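Local coordinates for protein carboxylesterase YBFK (Bacillus subtilis, PDB 4CCY) that hydrolyses carboxylic esters to an alcohol and a carboxylate, as a member of the alpha/beta hydrolase superfamily, at residues E171-K183 with L196-D208. Sequence-based numbering, arbitrary orientation.
Sequences ELTGARGAESYIK and LQRQIVAGVEWQD
Gln197 reaches across to Glu179 and Ile182. From CB its CG lies anti to the backbone N (chi1 -180°) and the chain then bends at chi2, which carries the amide over to the other helix. There CD rests on the CG2 methyl of Ile182, Gln197 OE1 comes within 3.3 Å of Ile182 CG2, and Gln197 NE2 lies near Ile182 CD1 while giving a weak, bent hydrogen bond to Glu179 OE1 (3.4 Å). NE2 also donates to a water that is itself bonded to Glu179 O. With an alanine in place of Gln197, Glu179 OE1 is likely to lose its amide partner and the side of Ile182 its cover. Beyond the amide, Ile182 CD1 meets Ile200 CG2 at 3.8 Å. These parts of helices 175-186 and 194-205 run at 137° to each other, their axes 8.4 Å apart at closest approach; the helical hairpin is inserted between strands 146-152 and 236-241, a position consistent with the cap of alpha/beta hydrolases. Val201 is a knob in the hole formed by Ala175, Ala178, Glu179 and Ile182: its CG1 faces the methyl of Ala175, its CG2 Ile182 CD1. One turn on, Val204 puts CG2 against Ala178 CB at 3.7 Å, while CG1, anti to its own backbone N (chi1 -179°), points at the loop and lies 3.4 Å from Gly174 O. Past it a second water bridges Leu172 O and Val204 O, and the side chain of Leu172 rests on that of Leu64.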
loop_
_atom_site.group_PDB
_atom_site.type_symbol
_atom_site.label_atom_id
_atom_site.label_comp_id
_atom_site.label_asym_id
_atom_site.label_seq_id
_atom_site.Cartn_x
_atom_site.Cartn_y
_atom_site.Cartn_z
ATOM N N GLU A 171 -9.521 -1.613 -17.912
ATOM C CA GLU A 171 -10.967 -1.814 -17.809
ATOM C C GLU A 171 -11.603 -1.301 -16.502
ATOM O O GLU A 171 -12.786 -1.536 -16.242
ATOM C CB GLU A 171 -11.315 -3.274 -18.094
ATOM C CG GLU A 171 -10.981 -3.635 -19.541
ATOM C CD GLU A 171 -11.445 -5.007 -19.969
ATOM O OE1 GLU A 171 -11.657 -5.887 -19.114
ATOM O OE2 GLU A 171 -11.595 -5.212 -21.184
ATOM N N LEU A 172 -10.835 -0.557 -15.711
ATOM C CA LEU A 172 -11.358 0.010 -14.462
ATOM C C LEU A 172 -12.122 1.305 -14.721
ATOM O O LEU A 172 -11.756 2.378 -14.242
ATOM C CB LEU A 172 -10.236 0.200 -13.440
ATOM C CG LEU A 172 -9.579 -1.093 -12.943
ATOM C CD1 LEU A 172 -8.351 -0.795 -12.088
ATOM C CD2 LEU A 172 -10.569 -1.989 -12.202
ATOM N N THR A 173 -13.199 1.186 -15.488
ATOM C CA THR A 173 -13.956 2.341 -15.962
ATOM C C THR A 173 -15.390 2.348 -15.431
ATOM O O THR A 173 -16.136 3.290 -15.667
ATOM C CB THR A 173 -13.981 2.381 -17.496
ATOM O OG1 THR A 173 -14.462 1.126 -17.988
ATOM C CG2 THR A 173 -12.570 2.645 -18.056
ATOM N N GLY A 174 -15.755 1.284 -14.721
ATOM C CA GLY A 174 -17.095 1.104 -14.170
ATOM C C GLY A 174 -17.149 -0.164 -13.342
ATOM O O GLY A 174 -16.111 -0.781 -13.083
ATOM N N ALA A 175 -18.356 -0.562 -12.944
ATOM C CA ALA A 175 -18.562 -1.692 -12.030
ATOM C C ALA A 175 -18.089 -3.037 -12.586
ATOM O O ALA A 175 -17.377 -3.765 -11.895
ATOM C CB ALA A 175 -20.022 -1.777 -11.597
ATOM N N ARG A 176 -18.484 -3.361 -13.819
ATOM C CA ARG A 176 -18.059 -4.594 -14.489
ATOM C C ARG A 176 -16.549 -4.780 -14.426
ATOM O O ARG A 176 -16.067 -5.874 -14.126
ATOM C CB ARG A 176 -18.483 -4.606 -15.960
ATOM C CG ARG A 176 -19.960 -4.829 -16.227
ATOM C CD ARG A 176 -20.349 -6.298 -16.129
ATOM N NE ARG A 176 -21.578 -6.578 -16.871
ATOM C CZ ARG A 176 -22.811 -6.381 -16.403
ATOM N NH1 ARG A 176 -23.005 -5.894 -15.180
ATOM N NH2 ARG A 176 -23.855 -6.667 -17.169
ATOM N N GLY A 177 -15.809 -3.710 -14.717
ATOM C CA GLY A 177 -14.349 -3.752 -14.701
ATOM C C GLY A 177 -13.773 -4.012 -13.317
ATOM O O GLY A 177 -12.817 -4.768 -13.162
ATOM N N ALA A 178 -14.372 -3.379 -12.313
ATOM C CA ALA A 178 -13.942 -3.515 -10.932
ATOM C C ALA A 178 -14.147 -4.950 -10.412
ATOM O O ALA A 178 -13.258 -5.509 -9.782
ATOM C CB ALA A 178 -14.681 -2.516 -10.066
ATOM N N GLU A 179 -15.314 -5.531 -10.699
ATOM C CA GLU A 179 -15.625 -6.914 -10.320
ATOM C C GLU A 179 -14.674 -7.889 -10.994
ATOM O O GLU A 179 -14.211 -8.842 -10.370
ATOM C CB GLU A 179 -17.043 -7.301 -10.734
ATOM C CG GLU A 179 -18.088 -6.227 -10.542
ATOM C CD GLU A 179 -19.027 -6.522 -9.409
ATOM O OE1 GLU A 179 -18.567 -7.044 -8.371
ATOM O OE2 GLU A 179 -20.225 -6.227 -9.558
ATOM N N SER A 180 -14.427 -7.667 -12.283
ATOM C CA SER A 180 -13.486 -8.480 -13.044
ATOM C C SER A 180 -12.086 -8.401 -12.416
ATOM O O SER A 180 -11.427 -9.417 -12.233
ATOM C CB SER A 180 -13.472 -8.036 -14.512
ATOM O OG SER A 180 -12.417 -8.650 -15.233
ATOM N N TYR A 181 -11.658 -7.194 -12.063
ATOM C CA TYR A 181 -10.370 -6.991 -11.398
ATOM C C TYR A 181 -10.301 -7.741 -10.078
ATOM O O TYR A 181 -9.323 -8.424 -9.787
ATOM C CB TYR A 181 -10.164 -5.512 -11.126
ATOM C CG TYR A 181 -8.836 -5.148 -10.497
ATOM C CD1 TYR A 181 -7.669 -5.180 -11.243
ATOM C CD2 TYR A 181 -8.751 -4.734 -9.161
ATOM C CE1 TYR A 181 -6.449 -4.831 -10.683
ATOM C CE2 TYR A 181 -7.529 -4.372 -8.596
ATOM C CZ TYR A 181 -6.379 -4.418 -9.374
ATOM O OH TYR A 181 -5.143 -4.064 -8.869
ATOM N N ILE A 182 -11.358 -7.590 -9.283
ATOM C CA ILE A 182 -11.429 -8.167 -7.942
ATOM C C ILE A 182 -11.382 -9.696 -8.019
ATOM O O ILE A 182 -10.634 -10.331 -7.277
ATOM C CB ILE A 182 -12.686 -7.676 -7.176
ATOM C CG1 ILE A 182 -12.500 -6.218 -6.728
ATOM C CG2 ILE A 182 -12.997 -8.580 -5.976
ATOM C CD1 ILE A 182 -13.767 -5.546 -6.229
ATOM N N LYS A 183 -12.164 -10.264 -8.935
ATOM C CA LYS A 183 -12.267 -11.707 -9.098
ATOM C C LYS A 183 -10.899 -12.304 -9.437
ATOM O O LYS A 183 -10.526 -13.375 -8.958
ATOM C CB LYS A 183 -13.278 -12.008 -10.202
ATOM C CG LYS A 183 -13.654 -13.462 -10.389
ATOM C CD LYS A 183 -14.495 -13.624 -11.654
ATOM C CE LYS A 183 -15.918 -13.098 -11.463
ATOM N NZ LYS A 183 -16.706 -13.002 -12.732
ATOM N N LEU A 196 -15.641 -4.250 1.831
ATOM C CA LEU A 196 -14.514 -3.879 0.975
ATOM C C LEU A 196 -14.806 -4.072 -0.508
ATOM O O LEU A 196 -14.434 -3.228 -1.321
ATOM C CB LEU A 196 -13.220 -4.607 1.363
ATOM C CG LEU A 196 -12.139 -3.759 2.037
ATOM C CD1 LEU A 196 -10.860 -4.568 2.219
ATOM C CD2 LEU A 196 -11.847 -2.482 1.245
ATOM N N GLN A 197 -15.470 -5.177 -0.843
ATOM C CA GLN A 197 -15.950 -5.437 -2.199
ATOM C C GLN A 197 -16.737 -4.232 -2.698
ATOM O O GLN A 197 -16.464 -3.694 -3.779
ATOM C CB GLN A 197 -16.852 -6.679 -2.205
ATOM C CG GLN A 197 -17.415 -7.063 -3.574
ATOM C CD GLN A 197 -16.436 -7.855 -4.422
ATOM O OE1 GLN A 197 -15.526 -8.500 -3.895
ATOM N NE2 GLN A 197 -16.619 -7.811 -5.746
ATOM N N ARG A 198 -17.684 -3.786 -1.880
ATOM C CA ARG A 198 -18.573 -2.698 -2.250
ATOM C C ARG A 198 -17.822 -1.378 -2.459
ATOM O O ARG A 198 -18.050 -0.679 -3.451
ATOM C CB ARG A 198 -19.675 -2.544 -1.195
ATOM C CG ARG A 198 -20.490 -1.276 -1.344
ATOM C CD ARG A 198 -21.571 -1.465 -2.392
ATOM N NE ARG A 198 -22.026 -0.189 -2.943
ATOM C CZ ARG A 198 -21.609 0.312 -4.102
ATOM N NH1 ARG A 198 -20.717 -0.352 -4.833
ATOM N NH2 ARG A 198 -22.088 1.475 -4.534
ATOM N N GLN A 199 -16.919 -1.064 -1.528
ATOM C CA GLN A 199 -16.172 0.185 -1.549
ATOM C C GLN A 199 -15.302 0.309 -2.796
ATOM O O GLN A 199 -15.316 1.340 -3.467
ATOM C CB GLN A 199 -15.315 0.333 -0.288
ATOM C CG GLN A 199 -14.515 1.626 -0.280
ATOM C CD GLN A 199 -13.524 1.733 0.861
ATOM O OE1 GLN A 199 -13.734 1.181 1.933
ATOM N NE2 GLN A 199 -12.451 2.472 0.641
ATOM N N ILE A 200 -14.554 -0.747 -3.096
ATOM C CA ILE A 200 -13.685 -0.777 -4.265
ATOM C C ILE A 200 -14.479 -0.606 -5.571
ATOM O O ILE A 200 -14.060 0.147 -6.460
ATOM C CB ILE A 200 -12.827 -2.067 -4.290
ATOM C CG1 ILE A 200 -11.869 -2.072 -3.097
ATOM C CG2 ILE A 200 -12.065 -2.194 -5.606
ATOM C CD1 ILE A 200 -11.213 -3.411 -2.864
ATOM N N VAL A 201 -15.618 -1.296 -5.674
ATOM C CA VAL A 201 -16.515 -1.167 -6.830
ATOM C C VAL A 201 -17.008 0.270 -6.965
ATOM O O VAL A 201 -16.928 0.851 -8.042
ATOM C CB VAL A 201 -17.691 -2.171 -6.767
ATOM C CG1 VAL A 201 -18.742 -1.884 -7.841
ATOM C CG2 VAL A 201 -17.175 -3.590 -6.922
ATOM N N ALA A 202 -17.464 0.850 -5.856
ATOM C CA ALA A 202 -17.973 2.228 -5.834
ATOM C C ALA A 202 -16.861 3.238 -6.121
ATOM O O ALA A 202 -17.106 4.298 -6.697
ATOM C CB ALA A 202 -18.658 2.530 -4.501
ATOM N N GLY A 203 -15.639 2.899 -5.717
ATOM C CA GLY A 203 -14.463 3.710 -6.015
ATOM C C GLY A 203 -14.248 3.832 -7.510
ATOM O O GLY A 203 -14.042 4.929 -8.024
ATOM N N VAL A 204 -14.308 2.694 -8.194
ATOM C CA VAL A 204 -14.152 2.626 -9.634
ATOM C C VAL A 204 -15.331 3.304 -10.365
ATOM O O VAL A 204 -15.134 3.971 -11.379
ATOM C CB VAL A 204 -13.950 1.158 -10.102
ATOM C CG1 VAL A 204 -13.750 1.091 -11.607
ATOM C CG2 VAL A 204 -12.758 0.519 -9.387
ATOM N N GLU A 205 -16.546 3.145 -9.843
ATOM C CA GLU A 205 -17.724 3.822 -10.413
ATOM C C GLU A 205 -17.605 5.344 -10.379
ATOM O O GLU A 205 -18.072 6.027 -11.283
ATOM C CB GLU A 205 -19.003 3.376 -9.715
ATOM C CG GLU A 205 -19.420 1.974 -10.125
ATOM C CD GLU A 205 -20.655 1.491 -9.402
ATOM O OE1 GLU A 205 -20.779 1.726 -8.175
ATOM O OE2 GLU A 205 -21.505 0.865 -10.066
ATOM N N TRP A 206 -16.972 5.860 -9.331
ATOM C CA TRP A 206 -16.743 7.286 -9.202
ATOM C C TRP A 206 -15.768 7.743 -10.246
ATOM O O TRP A 206 -14.601 7.390 -10.199
ATOM C CB TRP A 206 -16.255 7.619 -7.787
ATOM C CG TRP A 206 -16.045 9.097 -7.529
ATOM C CD1 TRP A 206 -16.626 10.173 -8.197
ATOM C CD2 TRP A 206 -15.198 9.706 -6.496
ATOM N NE1 TRP A 206 -16.195 11.368 -7.672
ATOM C CE2 TRP A 206 -15.338 11.160 -6.652
ATOM C CE3 TRP A 206 -14.356 9.212 -5.501
ATOM C CZ2 TRP A 206 -14.665 12.055 -5.830
ATOM C CZ3 TRP A 206 -13.690 10.127 -4.676
ATOM C CH2 TRP A 206 -13.832 11.510 -4.848
ATOM N N GLN A 207 -16.250 8.529 -11.204
ATOM C CA GLN A 207 -15.406 9.036 -12.277
ATOM C C GLN A 207 -14.704 10.325 -11.857
ATOM O O GLN A 207 -15.260 11.413 -11.982
ATOM C CB GLN A 207 -16.224 9.251 -13.562
ATOM C CG GLN A 207 -16.795 7.964 -14.153
ATOM C CD GLN A 207 -15.751 6.862 -14.302
ATOM O OE1 GLN A 207 -15.816 5.836 -13.623
ATOM N NE2 GLN A 207 -14.781 7.075 -15.183
ATOM N N ASP A 208 -13.483 10.194 -11.353
ATOM C CA ASP A 208 -12.694 11.346 -10.935
ATOM C C ASP A 208 -11.251 11.141 -11.397
ATOM O O ASP A 208 -10.518 10.303 -10.858
ATOM C CB ASP A 208 -12.796 11.508 -9.419
ATOM C CG ASP A 208 -12.186 12.795 -8.911
ATOM O OD1 ASP A 208 -12.189 13.809 -9.629
ATOM O OD2 ASP A 208 -11.724 12.805 -7.757
HETATM O O HOH W 1 -12.810 4.528 -12.704
HETATM O O HOH W 2 -15.827 -9.664 -8.202
#